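Local coordinates for tubulin-like protein CetZ1 (PDB 4B46) that binds GTP as a tubulin-like cytoskeletal protein and controls archaeal cell shape, being essential for the rod-shaped cells that swim efficiently, at residues T128-G133 with E218-L223; V228-Y233 with L285-E290; S273-A278 with L297-P302; A278-L283 with R315-E320; E304-K309 with E338-V343. One frame throughout, in Å; residues are numbered along the deposited sequence.

Contact 1 of 5, residues T128-G133 with E218-L223; sequences TEPVYG and EIINTL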
# COMPACT_ATOMS: atom_id res chain seq x y z
N THR A 128 13.50 -1.71 14.66
CA THR A 128 13.09 -3.10 14.82
C THR A 128 11.60 -3.33 14.54
O THR A 128 11.16 -4.47 14.52
CB THR A 128 13.43 -3.64 16.23
OG1 THR A 128 12.93 -2.74 17.22
CG2 THR A 128 14.94 -3.75 16.39
N GLU A 129 10.83 -2.27 14.34
CA GLU A 129 9.43 -2.42 13.93
C GLU A 129 9.37 -2.95 12.49
O GLU A 129 10.31 -2.75 11.73
CB GLU A 129 8.68 -1.09 14.01
CG GLU A 129 8.45 -0.56 15.43
CD GLU A 129 9.59 0.30 15.93
OE1 GLU A 129 10.58 0.45 15.19
OE2 GLU A 129 9.47 0.82 17.06
N PRO A 130 8.27 -3.62 12.11
CA PRO A 130 8.14 -4.07 10.72
C PRO A 130 8.19 -2.90 9.73
O PRO A 130 7.70 -1.82 10.04
CB PRO A 130 6.75 -4.71 10.68
CG PRO A 130 6.45 -5.10 12.10
CD PRO A 130 7.12 -4.04 12.94
N VAL A 131 8.78 -3.13 8.56
CA VAL A 131 8.82 -2.12 7.50
C VAL A 131 8.14 -2.71 6.27
O VAL A 131 8.63 -3.67 5.67
CB VAL A 131 10.28 -1.70 7.15
CG1 VAL A 131 10.30 -0.76 5.93
CG2 VAL A 131 10.99 -1.06 8.38
N TYR A 132 7.00 -2.14 5.92
CA TYR A 132 6.26 -2.61 4.75
C TYR A 132 6.40 -1.64 3.60
O TYR A 132 6.72 -0.46 3.80
CB TYR A 132 4.78 -2.81 5.09
CG TYR A 132 4.55 -3.73 6.26
CD1 TYR A 132 5.03 -5.03 6.25
CD2 TYR A 132 3.87 -3.29 7.39
CE1 TYR A 132 4.83 -5.87 7.34
CE2 TYR A 132 3.65 -4.12 8.47
CZ TYR A 132 4.15 -5.41 8.44
OH TYR A 132 3.94 -6.24 9.52
N GLY A 133 6.20 -2.16 2.40
CA GLY A 133 6.17 -1.35 1.19
C GLY A 133 4.75 -1.33 0.63
O GLY A 133 3.99 -2.29 0.81
N GLU A 218 -2.69 -8.97 14.47
CA GLU A 218 -3.29 -9.81 13.44
C GLU A 218 -2.83 -9.42 12.05
O GLU A 218 -2.67 -10.27 11.17
CB GLU A 218 -4.81 -9.78 13.54
CG GLU A 218 -5.34 -10.47 14.79
CD GLU A 218 -6.84 -10.62 14.78
OE1 GLU A 218 -7.53 -9.65 15.14
OE2 GLU A 218 -7.32 -11.70 14.39
N ILE A 219 -2.65 -8.12 11.83
CA ILE A 219 -2.18 -7.64 10.54
C ILE A 219 -0.71 -8.01 10.37
O ILE A 219 -0.31 -8.54 9.33
CB ILE A 219 -2.34 -6.12 10.42
CG1 ILE A 219 -3.83 -5.76 10.38
CG2 ILE A 219 -1.62 -5.59 9.17
CD1 ILE A 219 -4.10 -4.28 10.50
N ILE A 220 0.08 -7.74 11.41
CA ILE A 220 1.50 -8.04 11.36
C ILE A 220 1.74 -9.53 11.13
O ILE A 220 2.57 -9.93 10.31
CB ILE A 220 2.19 -7.54 12.66
CG1 ILE A 220 2.20 -6.01 12.66
CG2 ILE A 220 3.60 -8.10 12.80
CD1 ILE A 220 2.61 -5.40 13.97
N ASN A 221 0.99 -10.36 11.85
CA ASN A 221 1.12 -11.80 11.72
C ASN A 221 0.63 -12.33 10.36
O ASN A 221 1.16 -13.32 9.84
CB ASN A 221 0.43 -12.50 12.89
CG ASN A 221 1.20 -12.36 14.18
OD1 ASN A 221 2.38 -12.00 14.16
ND2 ASN A 221 0.56 -12.64 15.31
N THR A 222 -0.34 -11.66 9.76
CA THR A 222 -0.78 -12.01 8.41
C THR A 222 0.32 -11.71 7.38
O THR A 222 0.50 -12.47 6.42
CB THR A 222 -2.09 -11.29 8.04
OG1 THR A 222 -3.12 -11.68 8.96
CG2 THR A 222 -2.55 -11.68 6.61
N LEU A 223 1.06 -10.63 7.60
CA LEU A 223 2.07 -10.19 6.65
C LEU A 223 3.43 -10.85 6.88
O LEU A 223 4.32 -10.72 6.06
CB LEU A 223 2.25 -8.67 6.71
CG LEU A 223 1.03 -7.83 6.35
CD1 LEU A 223 1.23 -6.38 6.72
CD2 LEU A 223 0.70 -7.97 4.86
O HOH W 1 4.70 -8.59 9.34
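Tyr132 reaches from strand 131-137 to helix 216-223 and meets two residues a turn apart, Leu223 with its ring and Ile220 with its hydroxyl. The tight, buried part is at Leu223, whose CD1 lies over one face of the phenol in a CH-pi contact, 3.7 Å from the ring centroid and 17° off the ring normal; CD1 is 3.5 Å from Tyr132 CZ. With CG anti to its own carbonyl carbon (chi1 -55°), the tyrosine points its OH at the flank of Ile220, where Tyr132 OH comes within 3.6 Å of Ile220 CG1. The looser side belongs to partly exposed residues: Pro130 CG grazes Ile220 CG2 at 4.2 Å. A water lies at the edge of the Tyr132 ring, in its plane, 2.5 Å from Tyr132 OH, and donates to Ile220 O over 2.7 Å. The tyrosine also packs on Leu102 of strand 100-106. A phenylalanine here would keep the face for Leu223 but would probably leave the water without its partner on the GTPase-domain side. The chemistry is thus mostly apolar, and the polar link between strand and helix runs through that one water, from a phenol oxygen to a helix carbonyl.

Contact 2 of 5, residues V228-Y233 with L285-E290; sequences VSTVGY and LPCEIE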
# COMPACT_ATOMS: atom_id res chain seq x y z
N VAL A 228 4.64 -10.87 -1.52
CA VAL A 228 3.72 -9.89 -2.09
C VAL A 228 2.32 -10.06 -1.51
O VAL A 228 1.85 -11.18 -1.35
CB VAL A 228 3.66 -10.07 -3.63
CG1 VAL A 228 2.59 -9.19 -4.23
CG2 VAL A 228 5.01 -9.77 -4.26
N SER A 229 1.65 -8.95 -1.21
CA SER A 229 0.26 -9.01 -0.78
C SER A 229 -0.68 -8.24 -1.69
O SER A 229 -0.27 -7.30 -2.37
CB SER A 229 0.10 -8.49 0.65
OG SER A 229 0.86 -9.28 1.54
N THR A 230 -1.94 -8.65 -1.69
CA THR A 230 -2.97 -8.01 -2.50
C THR A 230 -4.21 -7.81 -1.62
O THR A 230 -4.42 -8.54 -0.65
CB THR A 230 -3.31 -8.85 -3.76
OG1 THR A 230 -4.22 -8.14 -4.62
CG2 THR A 230 -3.91 -10.22 -3.39
N VAL A 231 -5.02 -6.81 -1.96
CA VAL A 231 -6.20 -6.53 -1.16
C VAL A 231 -7.50 -6.56 -1.97
O VAL A 231 -7.59 -5.96 -3.04
CB VAL A 231 -6.06 -5.17 -0.42
CG1 VAL A 231 -7.39 -4.71 0.16
CG2 VAL A 231 -5.02 -5.29 0.69
N GLY A 232 -8.50 -7.29 -1.46
CA GLY A 232 -9.83 -7.28 -2.04
C GLY A 232 -10.73 -6.39 -1.21
O GLY A 232 -10.48 -6.19 -0.02
N TYR A 233 -11.80 -5.87 -1.81
CA TYR A 233 -12.59 -4.83 -1.14
C TYR A 233 -13.98 -4.72 -1.71
O TYR A 233 -14.16 -4.65 -2.92
CB TYR A 233 -11.87 -3.47 -1.27
CG TYR A 233 -12.65 -2.25 -0.77
CD1 TYR A 233 -13.53 -1.57 -1.61
CD2 TYR A 233 -12.46 -1.76 0.52
CE1 TYR A 233 -14.23 -0.46 -1.16
CE2 TYR A 233 -13.15 -0.64 0.96
CZ TYR A 233 -14.03 0.00 0.12
OH TYR A 233 -14.72 1.11 0.56
N LEU A 285 -3.85 -5.92 -6.58
CA LEU A 285 -3.05 -6.67 -7.54
C LEU A 285 -3.82 -7.91 -7.99
O LEU A 285 -4.01 -8.83 -7.21
CB LEU A 285 -1.70 -7.11 -6.93
CG LEU A 285 -0.86 -8.07 -7.79
CD1 LEU A 285 -0.40 -7.43 -9.13
CD2 LEU A 285 0.34 -8.60 -7.01
N PRO A 286 -4.27 -7.94 -9.25
CA PRO A 286 -5.02 -9.12 -9.72
C PRO A 286 -4.18 -10.39 -9.66
O PRO A 286 -2.97 -10.36 -9.94
CB PRO A 286 -5.38 -8.77 -11.17
CG PRO A 286 -5.39 -7.30 -11.20
CD PRO A 286 -4.29 -6.85 -10.24
N CYS A 287 -4.81 -11.49 -9.25
CA CYS A 287 -4.17 -12.79 -9.16
C CYS A 287 -5.23 -13.83 -8.85
O CYS A 287 -6.38 -13.50 -8.58
CB CYS A 287 -3.09 -12.79 -8.07
SG CYS A 287 -3.70 -12.46 -6.39
N GLU A 288 -4.85 -15.10 -8.88
CA GLU A 288 -5.74 -16.13 -8.37
C GLU A 288 -5.51 -16.19 -6.87
O GLU A 288 -4.37 -16.16 -6.42
CB GLU A 288 -5.45 -17.47 -9.03
CG GLU A 288 -6.02 -17.56 -10.44
CD GLU A 288 -5.50 -18.74 -11.22
OE1 GLU A 288 -4.37 -18.66 -11.74
OE2 GLU A 288 -6.25 -19.74 -11.33
N ILE A 289 -6.59 -16.22 -6.10
CA ILE A 289 -6.48 -16.13 -4.65
C ILE A 289 -6.14 -17.48 -4.04
O ILE A 289 -5.70 -17.57 -2.90
CB ILE A 289 -7.76 -15.52 -4.02
CG1 ILE A 289 -8.94 -16.48 -4.15
CG2 ILE A 289 -8.08 -14.17 -4.66
CD1 ILE A 289 -10.23 -15.95 -3.55
N GLU A 290 -6.34 -18.54 -4.82
CA GLU A 290 -5.93 -19.87 -4.39
C GLU A 290 -4.40 -19.88 -4.19
O GLU A 290 -3.65 -19.33 -5.00
CB GLU A 290 -6.35 -20.92 -5.42
CG GLU A 290 -6.06 -22.36 -5.01
CD GLU A 290 -6.96 -22.86 -3.89
OE1 GLU A 290 -8.11 -22.37 -3.78
OE2 GLU A 290 -6.52 -23.75 -3.13
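The flat group at the centre is the Leu285 carbonyl, approached by the Thr230 hydroxyl from beside the oxygen and somewhat off its plane. Thr230 OG1 donates to Leu285 O over 2.7 Å, at a C=O...donor angle of 116° and tilted 27° out of the carbonyl plane. The threonine holds OG1 anti to the backbone N (chi1 -174°), which directs the hydroxyl at the loop and leaves CG2 between N and carbonyl carbon, where it meets Cys287 SG at 3.7 Å. On the other flank Val228 CG1 touches Leu285 CD2 at 3.6 Å, the two side chains crossing at about a right angle, and Val166 of strand 163-168 packs on both. A weak hydrogen bond links the hydroxyls of Thr230 and Thr284, and Thr284 OG1 accepts Val231 N. Putting a valine in place of Thr230 would probably leave the carbonyl of buried Leu285 without this donor and the loop less firmly fixed. Strand 228-237 lies in the mixed sheet between parallel strand 163-168 and antiparallel strand 339-347, so the loop following helix 265-280 is pinned where the GTPase sheet of the tubulin/FtsZ fold continues into that of the C-terminal domain.

Contact 3 of 5, residues S273-A278 with L297-P302; sequences SLVRKA and LVLAGP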
# COMPACT_ATOMS: atom_id res chain seq x y z
N SER A 273 -22.06 -11.88 2.01
CA SER A 273 -22.13 -11.32 0.65
C SER A 273 -20.99 -10.35 0.34
O SER A 273 -20.38 -10.42 -0.73
CB SER A 273 -23.48 -10.65 0.40
OG SER A 273 -24.49 -11.62 0.19
N LEU A 274 -20.72 -9.42 1.26
CA LEU A 274 -19.60 -8.51 1.10
C LEU A 274 -18.27 -9.27 1.00
O LEU A 274 -17.40 -8.90 0.22
CB LEU A 274 -19.51 -7.53 2.27
CG LEU A 274 -20.36 -6.27 2.28
CD1 LEU A 274 -19.95 -5.44 3.49
CD2 LEU A 274 -20.20 -5.46 0.99
N VAL A 275 -18.14 -10.31 1.81
CA VAL A 275 -16.95 -11.14 1.81
C VAL A 275 -16.74 -11.75 0.42
O VAL A 275 -15.64 -11.67 -0.15
CB VAL A 275 -17.03 -12.26 2.90
CG1 VAL A 275 -15.89 -13.25 2.75
CG2 VAL A 275 -17.00 -11.65 4.29
N ARG A 276 -17.79 -12.35 -0.12
CA ARG A 276 -17.74 -12.89 -1.48
C ARG A 276 -17.41 -11.83 -2.53
O ARG A 276 -16.57 -12.05 -3.40
CB ARG A 276 -19.03 -13.63 -1.83
CG ARG A 276 -19.27 -14.87 -0.96
CD ARG A 276 -20.32 -15.82 -1.57
NE ARG A 276 -21.62 -15.17 -1.71
CZ ARG A 276 -22.50 -15.06 -0.72
NH1 ARG A 276 -22.22 -15.56 0.47
NH2 ARG A 276 -23.67 -14.46 -0.92
N LYS A 277 -18.06 -10.67 -2.45
CA LYS A 277 -17.85 -9.60 -3.42
C LYS A 277 -16.41 -9.10 -3.38
O LYS A 277 -15.82 -8.79 -4.43
CB LYS A 277 -18.81 -8.44 -3.17
CG LYS A 277 -20.23 -8.72 -3.60
CD LYS A 277 -21.20 -7.77 -2.93
CE LYS A 277 -22.64 -8.20 -3.16
NZ LYS A 277 -23.58 -7.34 -2.39
N ALA A 278 -15.85 -9.02 -2.17
CA ALA A 278 -14.48 -8.57 -2.00
C ALA A 278 -13.49 -9.59 -2.54
O ALA A 278 -12.49 -9.23 -3.18
CB ALA A 278 -14.19 -8.27 -0.53
N LEU A 297 -9.55 -11.23 7.10
CA LEU A 297 -10.81 -10.61 6.77
C LEU A 297 -11.07 -9.47 7.74
O LEU A 297 -10.93 -9.63 8.95
CB LEU A 297 -11.95 -11.64 6.86
CG LEU A 297 -13.36 -11.09 6.73
CD1 LEU A 297 -13.55 -10.41 5.37
CD2 LEU A 297 -14.39 -12.23 6.91
N VAL A 298 -11.44 -8.32 7.20
CA VAL A 298 -11.76 -7.17 8.03
C VAL A 298 -13.12 -6.61 7.63
O VAL A 298 -13.33 -6.25 6.47
CB VAL A 298 -10.69 -6.07 7.88
CG1 VAL A 298 -11.08 -4.85 8.70
CG2 VAL A 298 -9.32 -6.59 8.30
N LEU A 299 -14.03 -6.54 8.60
CA LEU A 299 -15.34 -5.91 8.39
C LEU A 299 -15.38 -4.59 9.15
O LEU A 299 -15.13 -4.56 10.34
CB LEU A 299 -16.46 -6.81 8.90
CG LEU A 299 -17.14 -7.78 7.93
CD1 LEU A 299 -17.86 -7.02 6.82
CD2 LEU A 299 -16.13 -8.73 7.34
N ALA A 300 -15.69 -3.50 8.47
CA ALA A 300 -15.75 -2.20 9.13
C ALA A 300 -17.13 -1.60 8.96
O ALA A 300 -17.68 -1.59 7.86
CB ALA A 300 -14.69 -1.27 8.57
N GLY A 301 -17.69 -1.09 10.05
CA GLY A 301 -19.00 -0.48 9.99
C GLY A 301 -19.57 -0.26 11.38
O GLY A 301 -18.92 -0.54 12.38
N PRO A 302 -20.80 0.26 11.43
CA PRO A 302 -21.47 0.48 12.71
C PRO A 302 -21.75 -0.85 13.38
O PRO A 302 -22.17 -1.79 12.71
CB PRO A 302 -22.78 1.17 12.31
CG PRO A 302 -23.01 0.77 10.90
CD PRO A 302 -21.66 0.60 10.28
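Val275 and Leu297 make the closest apolar contact between helix 265-280 and strand 294-301. Val275 CG2 sits against both ends of the leucine fork, 3.7 Å from Leu297 CD2 and 3.8 Å from Leu297 CD1, and the two side chains cross at about a right angle. The valine puts CG2 beside its backbone N, anti to the carbonyl carbon, while Leu297 has CG anti to N (chi1 172°), an extended first torsion that carries the fork toward the helix. Two looser methyl contacts extend the patch: Leu299 CD2 lies 4.3 Å from Val275 CG2, and Leu299 CD1 lies 4.2 Å from Leu274 CD1. All four residues are buried, and the touching groups are methyls throughout. The polar bonding runs along the helix and between strands, not across this contact. In the helix, Lys277 N bonds to Ser273 O and Ala278 N to Leu274 O, while Leu297 and Leu299 use their backbones to pair with strand 326-333. Around the patch, Val340 of strand 339-347 packs on both Leu274 and Leu299, and Ile318 of helix 308-322 on both Val275 and Leu297. The short segment axes approach to 10.2 Å at 123° between their N-to-C directions. Here Leu297 and Leu299, two apart on the strand, both meet helix 265-280: helix-on-sheet packing in the alpha/beta C-terminal domain of the tubulin/FtsZ fold.

Contact 4 of 5, residues A278-L283 with R315-E320; sequences AALGRL and RKWIEE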
# COMPACT_ATOMS: atom_id res chain seq x y z
N ALA A 278 -15.85 -9.02 -2.17
CA ALA A 278 -14.48 -8.57 -2.00
C ALA A 278 -13.49 -9.59 -2.54
O ALA A 278 -12.49 -9.23 -3.18
CB ALA A 278 -14.19 -8.27 -0.53
N ALA A 279 -13.76 -10.87 -2.31
CA ALA A 279 -12.83 -11.92 -2.73
C ALA A 279 -12.85 -12.11 -4.24
O ALA A 279 -11.82 -12.43 -4.84
CB ALA A 279 -13.13 -13.22 -2.05
N LEU A 280 -14.01 -11.91 -4.85
CA LEU A 280 -14.18 -12.18 -6.28
C LEU A 280 -14.11 -10.90 -7.12
O LEU A 280 -14.07 -10.96 -8.35
CB LEU A 280 -15.51 -12.91 -6.52
CG LEU A 280 -15.69 -14.17 -5.67
CD1 LEU A 280 -16.99 -14.90 -6.01
CD2 LEU A 280 -14.50 -15.11 -5.81
N GLY A 281 -14.09 -9.75 -6.45
CA GLY A 281 -14.03 -8.48 -7.15
C GLY A 281 -12.61 -8.15 -7.57
O GLY A 281 -11.70 -8.96 -7.40
N ARG A 282 -12.42 -6.95 -8.11
CA ARG A 282 -11.10 -6.50 -8.53
C ARG A 282 -10.17 -6.31 -7.32
O ARG A 282 -10.50 -5.61 -6.36
CB ARG A 282 -11.22 -5.22 -9.34
CG ARG A 282 -9.90 -4.75 -9.98
CD ARG A 282 -10.14 -3.51 -10.80
NE ARG A 282 -10.92 -3.81 -11.99
CZ ARG A 282 -11.88 -3.03 -12.47
NH1 ARG A 282 -12.16 -1.89 -11.86
NH2 ARG A 282 -12.55 -3.39 -13.57
N LEU A 283 -9.02 -6.96 -7.38
CA LEU A 283 -8.00 -6.85 -6.34
C LEU A 283 -7.02 -5.71 -6.65
O LEU A 283 -6.88 -5.31 -7.79
CB LEU A 283 -7.22 -8.16 -6.26
CG LEU A 283 -8.11 -9.39 -6.08
CD1 LEU A 283 -7.23 -10.61 -5.92
CD2 LEU A 283 -9.04 -9.23 -4.86
N ARG A 315 -14.77 -16.39 7.24
CA ARG A 315 -13.45 -17.02 7.35
C ARG A 315 -13.44 -18.42 6.73
O ARG A 315 -12.52 -18.77 5.99
CB ARG A 315 -13.01 -17.10 8.83
CG ARG A 315 -12.66 -15.77 9.46
CD ARG A 315 -12.33 -15.96 10.95
NE ARG A 315 -11.18 -16.84 11.15
CZ ARG A 315 -11.05 -17.68 12.17
NH1 ARG A 315 -12.00 -17.76 13.09
NH2 ARG A 315 -9.97 -18.45 12.26
N LYS A 316 -14.46 -19.22 7.04
CA LYS A 316 -14.55 -20.56 6.44
C LYS A 316 -14.64 -20.49 4.92
O LYS A 316 -13.97 -21.24 4.22
CB LYS A 316 -15.75 -21.33 6.99
CG LYS A 316 -15.59 -21.75 8.44
CD LYS A 316 -16.77 -22.59 8.90
CE LYS A 316 -16.53 -23.14 10.29
NZ LYS A 316 -17.72 -23.91 10.78
N TRP A 317 -15.47 -19.60 4.42
CA TRP A 317 -15.63 -19.46 2.97
C TRP A 317 -14.30 -19.03 2.32
O TRP A 317 -13.91 -19.56 1.28
CB TRP A 317 -16.78 -18.50 2.64
CG TRP A 317 -17.10 -18.41 1.17
CD1 TRP A 317 -17.98 -19.18 0.47
CD2 TRP A 317 -16.52 -17.50 0.22
NE1 TRP A 317 -18.00 -18.80 -0.86
CE2 TRP A 317 -17.11 -17.77 -1.03
CE3 TRP A 317 -15.57 -16.47 0.31
CZ2 TRP A 317 -16.77 -17.06 -2.18
CZ3 TRP A 317 -15.24 -15.77 -0.83
CH2 TRP A 317 -15.84 -16.06 -2.07
N ILE A 318 -13.59 -18.10 2.95
CA ILE A 318 -12.28 -17.67 2.43
C ILE A 318 -11.29 -18.84 2.39
O ILE A 318 -10.52 -18.99 1.44
CB ILE A 318 -11.72 -16.47 3.23
CG1 ILE A 318 -12.55 -15.22 2.91
CG2 ILE A 318 -10.23 -16.22 2.92
CD1 ILE A 318 -12.28 -14.05 3.81
N GLU A 319 -11.31 -19.67 3.43
CA GLU A 319 -10.44 -20.83 3.46
C GLU A 319 -10.76 -21.78 2.29
O GLU A 319 -9.85 -22.30 1.64
CB GLU A 319 -10.55 -21.54 4.81
CG GLU A 319 -9.96 -22.94 4.80
CD GLU A 319 -8.48 -22.95 4.44
OE1 GLU A 319 -7.81 -21.91 4.59
OE2 GLU A 319 -8.00 -24.01 3.99
N GLU A 320 -12.04 -21.99 2.03
CA GLU A 320 -12.48 -22.80 0.90
C GLU A 320 -11.96 -22.27 -0.43
O GLU A 320 -11.57 -23.04 -1.31
CB GLU A 320 -14.00 -22.89 0.85
CG GLU A 320 -14.61 -23.57 2.09
CD GLU A 320 -16.12 -23.54 2.10
OE1 GLU A 320 -16.73 -23.69 1.02
OE2 GLU A 320 -16.70 -23.37 3.19
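Trp317 presents the rim of its indole to Ala279, edge first. The benzo corner carries the contact: Trp317 CZ3 is 3.5 Å from Ala279 CB and Trp317 CH2 3.9 Å from the same methyl, which lies in the ring plane. The methyl therefore butts against the outline of the indole and covers neither face. Leu280 also comes to this rim, with its CG 4.1 Å from Trp317 CH2, and its side chain runs obliquely to the tryptophan. Helix 308-322 can present the ring in this way because CG stands anti to the backbone N (chi1 -174°), while the second torsion, 90°, sets the indole across the CA-CB-CG plane. The buried alanine is short enough to let the indole rim come close to the backbone of its helix, whereas Leu280 marks the outer, exposed margin. One turn back along helix 265-280, Val275 and Arg276 pack on the indole as well, so Trp317 spans more than one turn of it. Helix 265-280 ends here, Gly281 being the first residue to leave helical geometry. Beneath the two helices runs strand 339-347, whose Ile344 touches Ala279 and Ile318, and Val327 of strand 326-333 also packs on Ile318.

Contact 5 of 5, residues E304-K309 with E338-V343; sequences EHLNRK and EKVAGV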
# COMPACT_ATOMS: atom_id res chain seq x y z
N GLU A 304 -24.02 -2.17 15.07
CA GLU A 304 -25.33 -2.81 14.94
C GLU A 304 -25.48 -3.60 13.63
O GLU A 304 -26.37 -4.45 13.52
CB GLU A 304 -26.47 -1.79 15.10
CG GLU A 304 -26.54 -0.72 14.02
CD GLU A 304 -25.66 0.49 14.31
OE1 GLU A 304 -24.78 0.41 15.20
OE2 GLU A 304 -25.85 1.53 13.65
N HIS A 305 -24.62 -3.32 12.65
CA HIS A 305 -24.62 -4.08 11.40
C HIS A 305 -23.42 -5.01 11.28
O HIS A 305 -23.01 -5.37 10.18
CB HIS A 305 -24.67 -3.13 10.20
CG HIS A 305 -25.93 -2.33 10.12
ND1 HIS A 305 -25.98 -0.99 10.45
CD2 HIS A 305 -27.18 -2.67 9.75
CE1 HIS A 305 -27.21 -0.54 10.28
NE2 HIS A 305 -27.96 -1.54 9.86
N LEU A 306 -22.86 -5.40 12.42
CA LEU A 306 -21.76 -6.37 12.46
C LEU A 306 -22.14 -7.48 13.43
O LEU A 306 -22.80 -7.22 14.43
CB LEU A 306 -20.47 -5.70 12.93
CG LEU A 306 -19.87 -4.53 12.16
CD1 LEU A 306 -18.71 -3.90 12.94
CD2 LEU A 306 -19.40 -4.96 10.78
N ASN A 307 -21.74 -8.71 13.14
CA ASN A 307 -21.91 -9.80 14.09
C ASN A 307 -20.81 -10.85 13.97
O ASN A 307 -19.99 -10.78 13.05
CB ASN A 307 -23.32 -10.43 14.03
CG ASN A 307 -23.59 -11.22 12.75
OD1 ASN A 307 -22.70 -11.45 11.93
ND2 ASN A 307 -24.84 -11.64 12.59
N ARG A 308 -20.76 -11.79 14.91
CA ARG A 308 -19.69 -12.79 14.90
C ARG A 308 -19.93 -13.85 13.83
O ARG A 308 -18.99 -14.32 13.19
CB ARG A 308 -19.53 -13.45 16.27
CG ARG A 308 -18.33 -14.39 16.32
CD ARG A 308 -18.15 -15.09 17.67
NE ARG A 308 -16.86 -15.78 17.71
CZ ARG A 308 -16.66 -17.05 17.37
NH1 ARG A 308 -17.68 -17.79 16.96
NH2 ARG A 308 -15.45 -17.57 17.44
N LYS A 309 -21.19 -14.20 13.63
CA LYS A 309 -21.55 -15.29 12.74
C LYS A 309 -21.14 -15.03 11.29
O LYS A 309 -20.66 -15.93 10.61
CB LYS A 309 -23.06 -15.55 12.82
CG LYS A 309 -23.52 -16.82 12.13
CD LYS A 309 -24.95 -17.17 12.54
CE LYS A 309 -25.44 -18.42 11.82
NZ LYS A 309 -26.76 -18.88 12.35
N GLU A 338 -22.13 5.00 7.96
CA GLU A 338 -23.29 4.73 7.13
C GLU A 338 -22.96 3.71 6.04
O GLU A 338 -23.80 3.39 5.20
CB GLU A 338 -23.84 6.03 6.53
CG GLU A 338 -24.36 7.00 7.59
CD GLU A 338 -24.44 8.43 7.09
OE1 GLU A 338 -24.13 8.67 5.90
OE2 GLU A 338 -24.82 9.32 7.88
N LYS A 339 -21.73 3.20 6.07
CA LYS A 339 -21.30 2.15 5.15
C LYS A 339 -20.78 0.94 5.92
O LYS A 339 -20.24 1.08 7.02
CB LYS A 339 -20.17 2.66 4.25
CG LYS A 339 -20.59 3.55 3.11
CD LYS A 339 -19.38 3.88 2.26
CE LYS A 339 -19.72 4.80 1.10
NZ LYS A 339 -18.51 5.12 0.29
N VAL A 340 -20.95 -0.23 5.33
CA VAL A 340 -20.23 -1.41 5.79
C VAL A 340 -19.24 -1.80 4.70
O VAL A 340 -19.60 -1.89 3.52
CB VAL A 340 -21.17 -2.59 6.11
CG1 VAL A 340 -20.36 -3.79 6.59
CG2 VAL A 340 -22.18 -2.19 7.17
N ALA A 341 -17.99 -2.01 5.08
CA ALA A 341 -16.96 -2.39 4.12
C ALA A 341 -16.28 -3.68 4.55
O ALA A 341 -15.99 -3.87 5.74
CB ALA A 341 -15.94 -1.28 3.96
N GLY A 342 -16.03 -4.56 3.59
CA GLY A 342 -15.27 -5.77 3.84
C GLY A 342 -13.96 -5.74 3.08
O GLY A 342 -13.94 -5.45 1.88
N VAL A 343 -12.86 -6.01 3.78
CA VAL A 343 -11.55 -6.06 3.15
C VAL A 343 -10.94 -7.42 3.37
O VAL A 343 -11.00 -7.97 4.46
CB VAL A 343 -10.61 -4.95 3.71
CG1 VAL A 343 -9.15 -5.42 3.73
CG2 VAL A 343 -10.75 -3.67 2.89
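His305 meets Val340 through its CB, at the approach to helix 308-322. In the C-terminal domain of this tubulin-like fold, the segment joins strand 294-301 to that helix, part of a beta-alpha-beta crossover ending in strand 326-333, and here it passes over strand 339-347. The first shell is small and apolar. His305 CB lies 4.0 Å from Val340 CG2, while on the valine's other branch Val340 CG1 comes to 4.5 Å from Leu306 CD2, a light touch. Val340 can serve both because its two methyls diverge: CG1 stands anti to the backbone N (chi1 -180°) and CG2 anti to the carbonyl carbon. Val340 is buried, the two loop residues only partly so, so the contact lies where the buried interior meets the surface. The next shell shows what sets these groups in place. Leu299 of strand 294-301 packs on both Leu306 and Val340, and Leu274 of helix 265-280 also rests on Val340. Backbone bonds hold strand 339-347 between its neighbours, Val340 pairing with Glu236 on one side and Ala341 with Ala300 on the other. Just beyond the loop leucine, Asn307 fixes where the helix starts: Asn307 ND2 bonds to Thr268 OG1 of helix 265-280, while its OD1 makes the N-cap by accepting the backbone N of Gly310.

In the fold
From the N terminus, contact 1 comes first: it closes a long loop from strand 131-137 of the GTPase domain to helix 216-223 and ends before the others begin. Strand 228-237 then opens contact 2, which closes on the loop after helix 265-280. Contacts 3 and 4 both start from that helix, share Ala278 and cross contact 2 as well as each other, closing on strand 294-301 and helix 308-322. Contact 5 crosses contact 4 but follows contacts 2 and 3 in series, reaching strand 339-347. Contact 1 joins the two domains; contacts 2 to 5 bind the C-terminal part of the sheet to its helices and loops.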